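Long-range contact in Ketoacyl_synth_N domain-containing protein (Photorhabdus luminescens subsp. laumondii, PDB 6SMO), which is a beta-ketoacyl synthase-family protein, perhaps acting in 3-oxoacyl-[acyl-carrier-protein] synthesis, that holds a linear poly-oxo aldehyde in a pocket in this crystal: residues 5-10 against 223-228. Residues are numbered along the deposited sequence; the frame is centred on the assembly and turned at random.
Sequences VVVTGV and AFLVLE
The backbone O of Val226 accepts the N-H of Thr8 (N to O 3.1 Å) in a nearly straight bond, and Thr8 OG1 lies 2.9 Å from that same O. OG1 sits between this oxygen and Glu228 OE2, 2.7 Å from the latter. With chi1 at 48°, OG1 stands between the backbone N and the carbonyl carbon of Thr8, turned to the partner strand; threonine suits the spot because its hydroxyl reaches both oxygens while its CG2 methyl lies alongside the carboxylate. Glu228 crosses the threonine at about a right angle; its OE2 also forms a salt bridge with Arg236, while OE1 is hydrogen-bonded to His232.

Thr8 and Gly9 together face Val226, a classic beta bulge in an antiparallel pair: Val226 N bonds to Gly9 O at 2.7 Å. Glycine, without a side chain, fits where Val226 CG2 packs against its backbone. Beyond the bulge, Val6 and Glu228 exchange two regular backbone bonds.

The extra residue puts branched Val7 and Val10 on one buried face, their CG1 atoms both 4.0 Å from Leu225 CD2.

Strands 242-251 and 180-187 flank the pair; helix 68-84 packs on Thr8 and Val226, helix 230-235 on Val6 and Glu228.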
loop_
_atom_site.group_PDB
_atom_site.type_symbol
_atom_site.label_atom_id
_atom_site.label_comp_id
_atom_site.label_asym_id
_atom_site.label_seq_id
_atom_site.Cartn_x
_atom_site.Cartn_y
_atom_site.Cartn_z
ATOM N N VAL C 5 -10.303 -18.881 -13.082
ATOM C CA VAL C 5 -10.471 -18.421 -11.670
ATOM C C VAL C 5 -11.951 -18.548 -11.295
ATOM O O VAL C 5 -12.802 -18.141 -12.114
ATOM C CB VAL C 5 -9.970 -16.974 -11.491
ATOM C CG1 VAL C 5 -9.991 -16.541 -10.032
ATOM C CG2 VAL C 5 -8.582 -16.778 -12.082
ATOM N N VAL C 6 -12.239 -19.077 -10.101
ATOM C CA VAL C 6 -13.622 -19.340 -9.599
ATOM C C VAL C 6 -13.750 -18.828 -8.160
ATOM O O VAL C 6 -12.748 -18.876 -7.418
ATOM C CB VAL C 6 -13.986 -20.836 -9.699
ATOM C CG1 VAL C 6 -14.214 -21.263 -11.140
ATOM C CG2 VAL C 6 -12.952 -21.731 -9.032
ATOM N N VAL C 7 -14.948 -18.361 -7.793
ATOM C CA VAL C 7 -15.314 -17.902 -6.419
ATOM C C VAL C 7 -15.854 -19.114 -5.651
ATOM O O VAL C 7 -16.835 -19.717 -6.130
ATOM C CB VAL C 7 -16.349 -16.760 -6.461
ATOM C CG1 VAL C 7 -16.636 -16.200 -5.075
ATOM C CG2 VAL C 7 -15.931 -15.643 -7.407
ATOM N N THR C 8 -15.235 -19.459 -4.516
ATOM C CA THR C 8 -15.578 -20.645 -3.680
ATOM C C THR C 8 -16.223 -20.217 -2.354
ATOM O O THR C 8 -17.000 -21.023 -1.806
ATOM C CB THR C 8 -14.345 -21.526 -3.445
ATOM O OG1 THR C 8 -13.262 -20.694 -3.028
ATOM C CG2 THR C 8 -13.950 -22.308 -4.679
ATOM N N GLY C 9 -15.918 -19.014 -1.857
ATOM C CA GLY C 9 -16.472 -18.480 -0.596
ATOM C C GLY C 9 -16.585 -16.966 -0.620
ATOM O O GLY C 9 -15.752 -16.321 -1.287
ATOM N N VAL C 10 -17.584 -16.421 0.083
ATOM C CA VAL C 10 -17.843 -14.954 0.196
ATOM C C VAL C 10 -18.244 -14.626 1.639
ATOM O O VAL C 10 -18.953 -15.441 2.261
ATOM C CB VAL C 10 -18.917 -14.481 -0.804
ATOM C CG1 VAL C 10 -18.413 -14.530 -2.237
ATOM C CG2 VAL C 10 -20.219 -15.259 -0.668
ATOM N N ALA C 223 -16.285 -6.381 2.666
ATOM C CA ALA C 223 -16.730 -7.445 1.739
ATOM C C ALA C 223 -15.492 -8.127 1.149
ATOM O O ALA C 223 -14.608 -7.403 0.651
ATOM C CB ALA C 223 -17.608 -6.854 0.663
ATOM N N PHE C 224 -15.424 -9.459 1.228
ATOM C CA PHE C 224 -14.280 -10.281 0.752
ATOM C C PHE C 224 -14.793 -11.515 0.003
ATOM O O PHE C 224 -15.881 -12.030 0.339
ATOM C CB PHE C 224 -13.373 -10.672 1.922
ATOM C CG PHE C 224 -12.306 -9.657 2.248
ATOM C CD1 PHE C 224 -12.576 -8.583 3.081
ATOM C CD2 PHE C 224 -11.032 -9.773 1.712
ATOM C CE1 PHE C 224 -11.595 -7.649 3.375
ATOM C CE2 PHE C 224 -10.051 -8.838 2.008
ATOM C CZ PHE C 224 -10.334 -7.778 2.838
ATOM N N LEU C 225 -14.015 -11.959 -0.989
ATOM C CA LEU C 225 -14.257 -13.185 -1.794
ATOM C C LEU C 225 -13.033 -14.100 -1.678
ATOM O O LEU C 225 -11.908 -13.569 -1.572
ATOM C CB LEU C 225 -14.503 -12.794 -3.256
ATOM C CG LEU C 225 -15.721 -11.908 -3.516
ATOM C CD1 LEU C 225 -15.352 -10.433 -3.463
ATOM C CD2 LEU C 225 -16.353 -12.241 -4.860
ATOM N N VAL C 226 -13.251 -15.418 -1.690
ATOM C CA VAL C 226 -12.178 -16.450 -1.787
ATOM C C VAL C 226 -12.076 -16.885 -3.254
ATOM O O VAL C 226 -12.765 -17.851 -3.637
ATOM C CB VAL C 226 -12.438 -17.648 -0.852
ATOM C CG1 VAL C 226 -11.332 -18.690 -0.937
ATOM C CG2 VAL C 226 -12.634 -17.207 0.589
ATOM N N LEU C 227 -11.271 -16.168 -4.042
ATOM C CA LEU C 227 -10.894 -16.549 -5.430
ATOM C C LEU C 227 -9.832 -17.651 -5.358
ATOM O O LEU C 227 -8.912 -17.523 -4.526
ATOM C CB LEU C 227 -10.366 -15.319 -6.180
ATOM C CG LEU C 227 -11.390 -14.566 -7.026
ATOM C CD1 LEU C 227 -12.617 -14.187 -6.210
ATOM C CD2 LEU C 227 -10.762 -13.329 -7.653
ATOM N N GLU C 228 -9.964 -18.694 -6.181
ATOM C CA GLU C 228 -8.937 -19.762 -6.315
ATOM C C GLU C 228 -9.014 -20.408 -7.703
ATOM O O GLU C 228 -10.068 -20.301 -8.361
ATOM C CB GLU C 228 -9.077 -20.803 -5.202
ATOM C CG GLU C 228 -10.447 -21.450 -5.114
ATOM C CD GLU C 228 -10.519 -22.577 -4.098
ATOM O OE1 GLU C 228 -9.924 -23.643 -4.356
ATOM O OE2 GLU C 228 -11.153 -22.382 -3.042
#